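Local coordinates for protein LamCAT (Aquimarina, PDB 6JH5) that probably hydrolyses beta-1,3-glucosidic bonds of the algal storage glucan laminarin, as a marine bacterial laminarinase of glycoside hydrolase family 16, at residues Y80-A85 / T161-A166; Y157-I162 / F172-L177; W4-Q9 / Y227-Q232. All blocks are in the same frame, centred on the assembly; numbering follows the deposited sequence.

Contact 1 of 3, residues Y80-A85 / T161-A166; sequences YGKVEA and TIEWDA
Tyr80 turns an edge of its ring to the face of the Trp164 indole at one end of an antiparallel strand pair in the beta-jelly-roll sandwich of family 16. The stack is T-shaped: the phenol and the five-membered ring have centroids 5.0 Å apart and planes at 81°. Tyr80 CA sits over the same indole ring in a CH-pi contact, while one face of the phenol is lined by the backbone at Asp165 and Ala166. With Trp164 CG anti to the backbone N (chi1 166°), the indole turns a face to the backbone N and CA of Tyr80; its NE1 bonds to Phe193 O and Tyr80 OH to His194 ND1, which fixes both rings at their polar ends. Gly81 pairs with Trp164 through two backbone hydrogen bonds, and Val83 with Ile162 through two more. At the backbone angles of Gly81 a CB would press on Tyr80 O, which calls for glycine. On the face carrying Trp164, Val83 and Ile162 run side by side, Val83 CB 3.8 Å from Ile162 CG1, and Met101 of strand 95-103 packs on both. The other face is more polar. Lys82 and Glu163 extend alongside each other, NZ to OE2 4.4 Å, too long for a salt bridge, and the Lys82 chain crosses the Thr161 methyl. Beyond them Thr161 OG1 donates to Glu84 OE1 at 2.8 Å, meeting the carboxylate from above its plane.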
loop_
_atom_site.group_PDB
_atom_site.type_symbol
_atom_site.label_atom_id
_atom_site.label_comp_id
_atom_site.label_asym_id
_atom_site.label_seq_id
_atom_site.Cartn_x
_atom_site.Cartn_y
_atom_site.Cartn_z
ATOM N N TYR A 80 2.171 12.561 10.358
ATOM C CA TYR A 80 1.291 13.514 9.646
ATOM C C TYR A 80 1.919 13.875 8.295
ATOM O O TYR A 80 3.117 13.777 8.149
ATOM C CB TYR A 80 1.019 14.765 10.481
ATOM C CG TYR A 80 0.481 14.484 11.855
ATOM C CD1 TYR A 80 -0.427 13.475 12.074
ATOM C CD2 TYR A 80 0.897 15.222 12.940
ATOM C CE1 TYR A 80 -0.908 13.209 13.339
ATOM C CE2 TYR A 80 0.414 14.979 14.209
ATOM C CZ TYR A 80 -0.484 13.956 14.413
ATOM O OH TYR A 80 -0.938 13.711 15.661
ATOM N N GLY A 81 1.091 14.341 7.375
ATOM C CA GLY A 81 1.616 14.797 6.081
ATOM C C GLY A 81 0.690 14.461 4.935
ATOM O O GLY A 81 -0.362 13.978 5.187
ATOM N N LYS A 82 1.133 14.792 3.726
ATOM C CA LYS A 82 0.422 14.455 2.478
ATOM C C LYS A 82 1.287 13.386 1.827
ATOM O O LYS A 82 2.425 13.656 1.583
ATOM C CB LYS A 82 0.281 15.685 1.585
ATOM C CG LYS A 82 -0.337 15.391 0.233
ATOM C CD LYS A 82 -0.711 16.660 -0.497
ATOM C CE LYS A 82 -0.847 16.444 -1.982
ATOM N NZ LYS A 82 -1.495 17.610 -2.634
ATOM N N VAL A 83 0.733 12.191 1.668
ATOM C CA VAL A 83 1.495 11.037 1.150
ATOM C C VAL A 83 0.854 10.642 -0.171
ATOM O O VAL A 83 -0.301 10.384 -0.168
ATOM C CB VAL A 83 1.462 9.888 2.170
ATOM C CG1 VAL A 83 2.307 8.724 1.712
ATOM C CG2 VAL A 83 1.921 10.356 3.542
ATOM N N GLU A 84 1.637 10.610 -1.236
ATOM C CA GLU A 84 1.005 10.332 -2.535
ATOM C C GLU A 84 1.907 9.582 -3.505
ATOM O O GLU A 84 3.078 9.613 -3.377
ATOM C CB GLU A 84 0.344 11.580 -3.109
ATOM C CG GLU A 84 1.241 12.627 -3.672
ATOM C CD GLU A 84 0.423 13.628 -4.493
ATOM O OE1 GLU A 84 -0.753 13.876 -4.175
ATOM O OE2 GLU A 84 0.956 14.087 -5.497
ATOM N N ALA A 85 1.270 8.889 -4.436
ATOM C CA ALA A 85 2.025 8.153 -5.464
ATOM C C ALA A 85 1.228 8.165 -6.760
ATOM O O ALA A 85 0.039 8.129 -6.685
ATOM C CB ALA A 85 2.292 6.738 -5.030
ATOM N N THR A 161 -3.688 9.634 -2.941
ATOM C CA THR A 161 -3.172 10.524 -1.889
ATOM C C THR A 161 -3.954 10.401 -0.577
ATOM O O THR A 161 -5.118 10.128 -0.607
ATOM C CB THR A 161 -3.409 11.971 -2.370
ATOM O OG1 THR A 161 -2.884 12.163 -3.684
ATOM C CG2 THR A 161 -2.879 13.071 -1.476
ATOM N N ILE A 162 -3.234 10.641 0.503
ATOM C CA ILE A 162 -3.873 10.913 1.810
ATOM C C ILE A 162 -3.347 12.248 2.314
ATOM O O ILE A 162 -2.266 12.577 1.999
ATOM C CB ILE A 162 -3.661 9.842 2.895
ATOM C CG1 ILE A 162 -2.188 9.521 3.132
ATOM C CG2 ILE A 162 -4.504 8.615 2.593
ATOM C CD1 ILE A 162 -1.899 8.890 4.459
ATOM N N GLU A 163 -4.203 12.955 3.028
ATOM C CA GLU A 163 -3.803 14.140 3.811
ATOM C C GLU A 163 -4.085 13.722 5.248
ATOM O O GLU A 163 -5.149 13.309 5.511
ATOM C CB GLU A 163 -4.523 15.408 3.371
ATOM C CG GLU A 163 -4.072 15.891 2.012
ATOM C CD GLU A 163 -4.790 17.153 1.602
ATOM O OE1 GLU A 163 -5.500 17.681 2.415
ATOM O OE2 GLU A 163 -4.652 17.534 0.484
ATOM N N TRP A 164 -3.080 13.822 6.092
ATOM C CA TRP A 164 -3.192 13.306 7.467
ATOM C C TRP A 164 -2.683 14.364 8.438
ATOM O O TRP A 164 -1.636 14.867 8.242
ATOM C CB TRP A 164 -2.368 12.024 7.494
ATOM C CG TRP A 164 -2.001 11.402 8.798
ATOM C CD1 TRP A 164 -2.714 11.344 9.955
ATOM C CD2 TRP A 164 -0.798 10.666 9.036
ATOM N NE1 TRP A 164 -2.032 10.625 10.892
ATOM C CE2 TRP A 164 -0.849 10.216 10.361
ATOM C CE3 TRP A 164 0.314 10.362 8.256
ATOM C CZ2 TRP A 164 0.185 9.474 10.913
ATOM C CZ3 TRP A 164 1.329 9.637 8.806
ATOM C CH2 TRP A 164 1.266 9.206 10.118
ATOM N N ASP A 165 -3.488 14.651 9.430
ATOM C CA ASP A 165 -3.088 15.581 10.502
ATOM C C ASP A 165 -3.580 15.010 11.828
ATOM O O ASP A 165 -4.103 13.961 11.864
ATOM C CB ASP A 165 -3.451 17.036 10.221
ATOM C CG ASP A 165 -4.917 17.403 10.365
ATOM O OD1 ASP A 165 -5.675 16.590 10.819
ATOM O OD2 ASP A 165 -5.252 18.506 9.967
ATOM N N ALA A 166 -3.433 15.790 12.886
ATOM C CA ALA A 166 -3.818 15.333 14.237
ATOM C C ALA A 166 -5.331 15.141 14.357
ATOM O O ALA A 166 -5.735 14.526 15.302
ATOM C CB ALA A 166 -3.336 16.330 15.260
#

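Contact 2 of 3, residues Y157-I162 / F172-L177; sequences YHIYTI and FVDGNL
His158 lays the ND1 edge of its imidazole against the carboxylate of Asp174, ND1 donating to OD2 at 2.6 Å in a nearly straight bond (173°). OD2 lies in the imidazole plane and accepts through its syn lone pair, although ring and carboxylate planes are 31° apart. The other oxygen, OD1, takes the backbone N of Ile159 at 2.9 Å, nearly end-on. Two donors from neighbouring residues thus fix the rotation of the carboxylate, and Ser153 O holds the far nitrogen of the ring, NE2. Asp174 N returns a bond to Ile159 O. On the face carrying Tyr160 and Val173, these two side chains run alongside each other, Val173 CG2 3.6 Å from Tyr160 CD1. Phe172 pairs with Thr161 through two backbone hydrogen bonds, and Thr161 O lies at the edge of the phenyl ring. A water donates to Ile159 O and Thr161 OG1 and accepts from Gly175 N, linking the strand to the turn. Asp174 and Gly175, both with positive phi, are the corners of a type I' beta turn from Val173 to Asn176, which leads into strand 176-182 from the second strand of the antiparallel beta hairpin, 158-164 with 168-173, that this contact joins.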
loop_
_atom_site.group_PDB
_atom_site.type_symbol
_atom_site.label_atom_id
_atom_site.label_comp_id
_atom_site.label_asym_id
_atom_site.label_seq_id
_atom_site.Cartn_x
_atom_site.Cartn_y
_atom_site.Cartn_z
ATOM N N TYR A 157 -2.290 5.760 -15.354
ATOM C CA TYR A 157 -1.775 6.373 -14.113
ATOM C C TYR A 157 -2.858 7.239 -13.482
ATOM O O TYR A 157 -3.504 7.992 -14.142
ATOM C CB TYR A 157 -0.592 7.305 -14.355
ATOM C CG TYR A 157 0.651 6.632 -14.858
ATOM C CD1 TYR A 157 1.543 6.005 -14.015
ATOM C CD2 TYR A 157 0.940 6.657 -16.203
ATOM C CE1 TYR A 157 2.691 5.414 -14.505
ATOM C CE2 TYR A 157 2.071 6.061 -16.713
ATOM C CZ TYR A 157 2.955 5.443 -15.862
ATOM O OH TYR A 157 4.054 4.872 -16.422
ATOM N N HIS A 158 -2.924 7.126 -12.165
ATOM C CA HIS A 158 -3.790 7.936 -11.289
ATOM C C HIS A 158 -2.981 8.345 -10.057
ATOM O O HIS A 158 -2.023 7.712 -9.758
ATOM C CB HIS A 158 -5.057 7.180 -10.880
ATOM C CG HIS A 158 -5.995 6.920 -12.005
ATOM N ND1 HIS A 158 -6.961 7.808 -12.367
ATOM C CD2 HIS A 158 -6.127 5.872 -12.835
ATOM C CE1 HIS A 158 -7.631 7.319 -13.379
ATOM N NE2 HIS A 158 -7.159 6.138 -13.671
ATOM N N ILE A 159 -3.386 9.430 -9.429
ATOM C CA ILE A 159 -2.651 9.897 -8.224
ATOM C C ILE A 159 -3.444 9.509 -6.976
ATOM O O ILE A 159 -4.551 9.915 -6.864
ATOM C CB ILE A 159 -2.451 11.405 -8.315
ATOM C CG1 ILE A 159 -1.819 11.759 -9.659
ATOM C CG2 ILE A 159 -1.661 11.926 -7.121
ATOM C CD1 ILE A 159 -0.413 11.403 -9.742
ATOM N N TYR A 160 -2.827 8.712 -6.121
ATOM C CA TYR A 160 -3.468 8.211 -4.886
ATOM C C TYR A 160 -2.850 8.964 -3.716
ATOM O O TYR A 160 -1.682 8.924 -3.587
ATOM C CB TYR A 160 -3.264 6.703 -4.804
ATOM C CG TYR A 160 -3.909 5.995 -5.960
ATOM C CD1 TYR A 160 -5.265 5.741 -5.961
ATOM C CD2 TYR A 160 -3.187 5.643 -7.069
ATOM C CE1 TYR A 160 -5.878 5.098 -7.016
ATOM C CE2 TYR A 160 -3.780 4.991 -8.130
ATOM C CZ TYR A 160 -5.132 4.737 -8.112
ATOM O OH TYR A 160 -5.733 4.125 -9.154
ATOM N N THR A 161 -3.688 9.634 -2.941
ATOM C CA THR A 161 -3.172 10.524 -1.889
ATOM C C THR A 161 -3.954 10.401 -0.577
ATOM O O THR A 161 -5.118 10.128 -0.607
ATOM C CB THR A 161 -3.409 11.971 -2.370
ATOM O OG1 THR A 161 -2.884 12.163 -3.684
ATOM C CG2 THR A 161 -2.879 13.071 -1.476
ATOM N N ILE A 162 -3.234 10.641 0.503
ATOM C CA ILE A 162 -3.873 10.913 1.810
ATOM C C ILE A 162 -3.347 12.248 2.314
ATOM O O ILE A 162 -2.266 12.577 1.999
ATOM C CB ILE A 162 -3.661 9.842 2.895
ATOM C CG1 ILE A 162 -2.188 9.521 3.132
ATOM C CG2 ILE A 162 -4.504 8.615 2.593
ATOM C CD1 ILE A 162 -1.899 8.890 4.459
ATOM N N PHE A 172 -7.859 10.674 -1.366
ATOM C CA PHE A 172 -8.257 11.226 -2.667
ATOM C C PHE A 172 -7.683 10.399 -3.812
ATOM O O PHE A 172 -6.689 9.755 -3.647
ATOM C CB PHE A 172 -7.608 12.595 -2.863
ATOM C CG PHE A 172 -7.775 13.584 -1.742
ATOM C CD1 PHE A 172 -7.017 13.496 -0.601
ATOM C CD2 PHE A 172 -8.667 14.621 -1.841
ATOM C CE1 PHE A 172 -7.151 14.410 0.420
ATOM C CE2 PHE A 172 -8.804 15.540 -0.824
ATOM C CZ PHE A 172 -8.039 15.438 0.300
ATOM N N VAL A 173 -8.390 10.386 -4.932
ATOM C CA VAL A 173 -7.823 9.864 -6.205
ATOM C C VAL A 173 -7.962 10.988 -7.227
ATOM O O VAL A 173 -9.016 11.527 -7.332
ATOM C CB VAL A 173 -8.466 8.567 -6.712
ATOM C CG1 VAL A 173 -7.808 8.113 -8.008
ATOM C CG2 VAL A 173 -8.409 7.495 -5.644
ATOM N N ASP A 174 -6.845 11.414 -7.798
ATOM C CA ASP A 174 -6.824 12.526 -8.787
ATOM C C ASP A 174 -7.419 13.779 -8.151
ATOM O O ASP A 174 -8.121 14.513 -8.822
ATOM C CB ASP A 174 -7.484 12.116 -10.091
ATOM C CG ASP A 174 -6.869 10.876 -10.705
ATOM O OD1 ASP A 174 -5.670 10.706 -10.584
ATOM O OD2 ASP A 174 -7.612 10.124 -11.268
ATOM N N GLY A 175 -7.195 13.934 -6.849
ATOM C CA GLY A 175 -7.649 15.105 -6.082
ATOM C C GLY A 175 -9.107 15.040 -5.679
ATOM O O GLY A 175 -9.568 15.968 -5.113
ATOM N N ASN A 176 -9.762 13.933 -5.957
ATOM C CA ASN A 176 -11.192 13.777 -5.619
ATOM C C ASN A 176 -11.303 13.097 -4.246
ATOM O O ASN A 176 -10.876 11.995 -4.118
ATOM C CB ASN A 176 -11.925 12.993 -6.699
ATOM C CG ASN A 176 -11.870 13.684 -8.041
ATOM O OD1 ASN A 176 -11.535 13.078 -9.038
ATOM N ND2 ASN A 176 -12.188 14.948 -8.052
ATOM N N LEU A 177 -11.889 13.805 -3.287
ATOM C CA LEU A 177 -12.043 13.279 -1.905
ATOM C C LEU A 177 -13.118 12.195 -1.912
ATOM O O LEU A 177 -14.157 12.433 -2.459
ATOM C CB LEU A 177 -12.464 14.432 -0.997
ATOM C CG LEU A 177 -12.778 14.060 0.441
ATOM C CD1 LEU A 177 -11.525 13.590 1.122
ATOM C CD2 LEU A 177 -13.373 15.244 1.171
HETATM O O HOH W 1 -4.989 12.755 -5.377
#

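Contact 3 of 3, residues W4-Q9 / Y227-Q232; sequences WTLVWQ and YVRVYQ
Val228 and Trp8 meet where Val228 CG1 touches the rim of the indole at CZ3, 3.9 Å away and close to the ring plane. Trp8 CG is anti to the backbone N (chi1 179°), which brings the six-membered ring up to Val228 and Val230; NE1 is held by Asp19 OD2. Val228 O also receives a CA-H...O contact from Gln9. Arg229 lays its guanidinium over a face of the Tyr227 ring, while its CG packs on Gln9 CB. Its NE forms a salt bridge with Glu11, a calcium ligand, and Gln9 NE2 bonds to the same carboxylate, so this end of the pair supplies second-shell partners of the metal site. At Val230 the register slips: its carbonyl oxygen accepts from both Val7 N at 2.9 Å and Trp8 N at 3.3 Å, and its own N donates to Trp8 O. The two methyls of Val230 divide between these residues, CG1 meeting Val7 CG2 and CG2 the indole at CE3. Tyr231 presents one ring face to Leu6, whose CD1 lies 3.9 Å from the centroid and 16° off the ring normal, a CH-pi contact; Trp4 CB packs on Tyr231 CB. A serine in place of Tyr231 would probably leave Leu6 CD1 without the aromatic face it rests on. Gln232 exchanges two backbone hydrogen bonds with Thr5, and its extended side chain passes across the Val7 methyls to bond through NE2 to Tyr80 O. Two consecutive residues, Val7 and Trp8, opposite one, Val230, make a classic beta bulge in an antiparallel pair joining the first and last strands of the chain.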
loop_
_atom_site.group_PDB
_atom_site.type_symbol
_atom_site.label_atom_id
_atom_site.label_comp_id
_atom_site.label_asym_id
_atom_site.label_seq_id
_atom_site.Cartn_x
_atom_site.Cartn_y
_atom_site.Cartn_z
ATOM N N TRP A 4 2.138 23.077 1.480
ATOM C CA TRP A 4 2.856 21.821 1.748
ATOM C C TRP A 4 4.324 21.969 1.379
ATOM O O TRP A 4 4.602 22.611 0.407
ATOM C CB TRP A 4 2.218 20.747 0.881
ATOM C CG TRP A 4 0.851 20.324 1.318
ATOM C CD1 TRP A 4 -0.321 20.590 0.690
ATOM C CD2 TRP A 4 0.511 19.535 2.463
ATOM N NE1 TRP A 4 -1.360 20.043 1.369
ATOM C CE2 TRP A 4 -0.886 19.388 2.461
ATOM C CE3 TRP A 4 1.245 18.946 3.489
ATOM C CZ2 TRP A 4 -1.560 18.669 3.439
ATOM C CZ3 TRP A 4 0.573 18.256 4.462
ATOM C CH2 TRP A 4 -0.806 18.109 4.430
ATOM N N THR A 5 5.202 21.359 2.157
ATOM C CA THR A 5 6.643 21.355 1.829
ATOM C C THR A 5 7.052 19.905 1.553
ATOM O O THR A 5 6.773 19.089 2.367
ATOM C CB THR A 5 7.484 21.891 2.987
ATOM O OG1 THR A 5 7.115 23.228 3.282
ATOM C CG2 THR A 5 8.965 21.847 2.711
ATOM N N LEU A 6 7.721 19.662 0.432
ATOM C CA LEU A 6 8.186 18.296 0.112
ATOM C C LEU A 6 9.303 17.911 1.084
ATOM O O LEU A 6 10.276 18.614 1.178
ATOM C CB LEU A 6 8.671 18.273 -1.339
ATOM C CG LEU A 6 9.128 16.912 -1.850
ATOM C CD1 LEU A 6 7.936 15.985 -1.975
ATOM C CD2 LEU A 6 9.839 17.053 -3.182
ATOM N N VAL A 7 9.130 16.791 1.783
ATOM C CA VAL A 7 10.187 16.360 2.741
ATOM C C VAL A 7 10.867 15.079 2.277
ATOM O O VAL A 7 11.949 14.853 2.700
ATOM C CB VAL A 7 9.665 16.244 4.179
ATOM C CG1 VAL A 7 9.208 17.596 4.691
ATOM C CG2 VAL A 7 8.546 15.239 4.303
ATOM N N TRP A 8 10.218 14.296 1.423
ATOM C CA TRP A 8 10.862 13.056 0.936
ATOM C C TRP A 8 10.251 12.644 -0.405
ATOM O O TRP A 8 9.125 12.947 -0.618
ATOM C CB TRP A 8 10.764 11.932 1.988
ATOM C CG TRP A 8 11.370 10.622 1.569
ATOM C CD1 TRP A 8 12.673 10.249 1.653
ATOM C CD2 TRP A 8 10.708 9.550 0.875
ATOM N NE1 TRP A 8 12.865 9.022 1.097
ATOM C CE2 TRP A 8 11.673 8.561 0.626
ATOM C CE3 TRP A 8 9.391 9.310 0.490
ATOM C CZ2 TRP A 8 11.365 7.361 -0.003
ATOM C CZ3 TRP A 8 9.089 8.129 -0.137
ATOM C CH2 TRP A 8 10.065 7.170 -0.378
ATOM N N GLN A 9 11.044 11.981 -1.224
ATOM C CA GLN A 9 10.493 11.425 -2.468
ATOM C C GLN A 9 11.370 10.300 -2.987
ATOM O O GLN A 9 12.497 10.204 -2.610
ATOM C CB GLN A 9 10.462 12.497 -3.554
ATOM C CG GLN A 9 11.858 12.915 -3.961
ATOM C CD GLN A 9 11.971 14.276 -4.602
ATOM O OE1 GLN A 9 12.795 15.083 -4.219
ATOM N NE2 GLN A 9 11.174 14.504 -5.613
ATOM N N TYR A 227 6.202 7.882 -9.108
ATOM C CA TYR A 227 6.881 8.462 -7.932
ATOM C C TYR A 227 6.085 8.203 -6.658
ATOM O O TYR A 227 4.942 7.880 -6.720
ATOM C CB TYR A 227 7.018 9.974 -8.084
ATOM C CG TYR A 227 5.733 10.702 -8.346
ATOM C CD1 TYR A 227 4.824 10.931 -7.343
ATOM C CD2 TYR A 227 5.432 11.165 -9.610
ATOM C CE1 TYR A 227 3.648 11.618 -7.576
ATOM C CE2 TYR A 227 4.259 11.842 -9.858
ATOM C CZ TYR A 227 3.372 12.086 -8.839
ATOM O OH TYR A 227 2.221 12.759 -9.052
ATOM N N VAL A 228 6.778 8.365 -5.544
ATOM C CA VAL A 228 6.172 8.401 -4.192
ATOM C C VAL A 228 6.674 9.709 -3.574
ATOM O O VAL A 228 7.850 9.922 -3.614
ATOM C CB VAL A 228 6.571 7.212 -3.311
ATOM C CG1 VAL A 228 5.827 7.280 -1.999
ATOM C CG2 VAL A 228 6.258 5.889 -3.980
ATOM N N ARG A 229 5.778 10.522 -3.046
ATOM C CA ARG A 229 6.211 11.803 -2.461
ATOM C C ARG A 229 5.556 12.008 -1.096
ATOM O O ARG A 229 4.434 11.649 -0.941
ATOM C CB ARG A 229 5.850 12.970 -3.380
ATOM C CG ARG A 229 6.639 12.983 -4.677
ATOM C CD ARG A 229 6.201 14.058 -5.645
ATOM N NE ARG A 229 6.896 13.904 -6.910
ATOM C CZ ARG A 229 6.464 14.320 -8.086
ATOM N NH1 ARG A 229 5.308 14.932 -8.190
ATOM N NH2 ARG A 229 7.192 14.124 -9.155
ATOM N N VAL A 230 6.288 12.607 -0.165
ATOM C CA VAL A 230 5.708 12.947 1.159
ATOM C C VAL A 230 5.926 14.444 1.400
ATOM O O VAL A 230 7.014 14.877 1.249
ATOM C CB VAL A 230 6.311 12.128 2.314
ATOM C CG1 VAL A 230 5.766 12.588 3.656
ATOM C CG2 VAL A 230 6.060 10.638 2.144
ATOM N N TYR A 231 4.858 15.157 1.708
ATOM C CA TYR A 231 4.953 16.587 2.061
ATOM C C TYR A 231 4.458 16.743 3.489
ATOM O O TYR A 231 3.726 15.939 3.957
ATOM C CB TYR A 231 3.989 17.418 1.227
ATOM C CG TYR A 231 4.142 17.269 -0.259
ATOM C CD1 TYR A 231 3.636 16.173 -0.929
ATOM C CD2 TYR A 231 4.765 18.248 -0.996
ATOM C CE1 TYR A 231 3.765 16.044 -2.292
ATOM C CE2 TYR A 231 4.902 18.136 -2.363
ATOM C CZ TYR A 231 4.407 17.028 -3.009
ATOM O OH TYR A 231 4.551 16.916 -4.347
ATOM N N GLN A 232 4.915 17.800 4.135
ATOM C CA GLN A 232 4.464 18.078 5.501
ATOM C C GLN A 232 4.270 19.591 5.650
ATOM O O GLN A 232 4.754 20.334 4.838
ATOM C CB GLN A 232 5.496 17.566 6.513
ATOM C CG GLN A 232 5.485 16.056 6.727
ATOM C CD GLN A 232 6.406 15.572 7.822
ATOM O OE1 GLN A 232 7.536 15.997 7.933
ATOM N NE2 GLN A 232 5.913 14.657 8.638
#

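In the fold
From the N terminus, strand 5-10 comes first and pairs with strand 221-232, the last of the chain, so contact 3 closes nearly the whole chain and encloses the other two. Strand 81-88 lies next to 221-232 in the same sheet, Lys82 N meeting Tyr231 O at 2.8 Å, and contact 1 joins it to strand 158-164 across some 75 intervening residues. Contact 2 then closes a short hairpin, 158-164 with 168-173; it overlaps contact 1 rather than nesting in it, the two sharing Thr161 and Ile162. Side by side, strands 5-10, 221-232, 81-88, 158-164 and 168-173 thus tie both chain ends to the middle of the sequence.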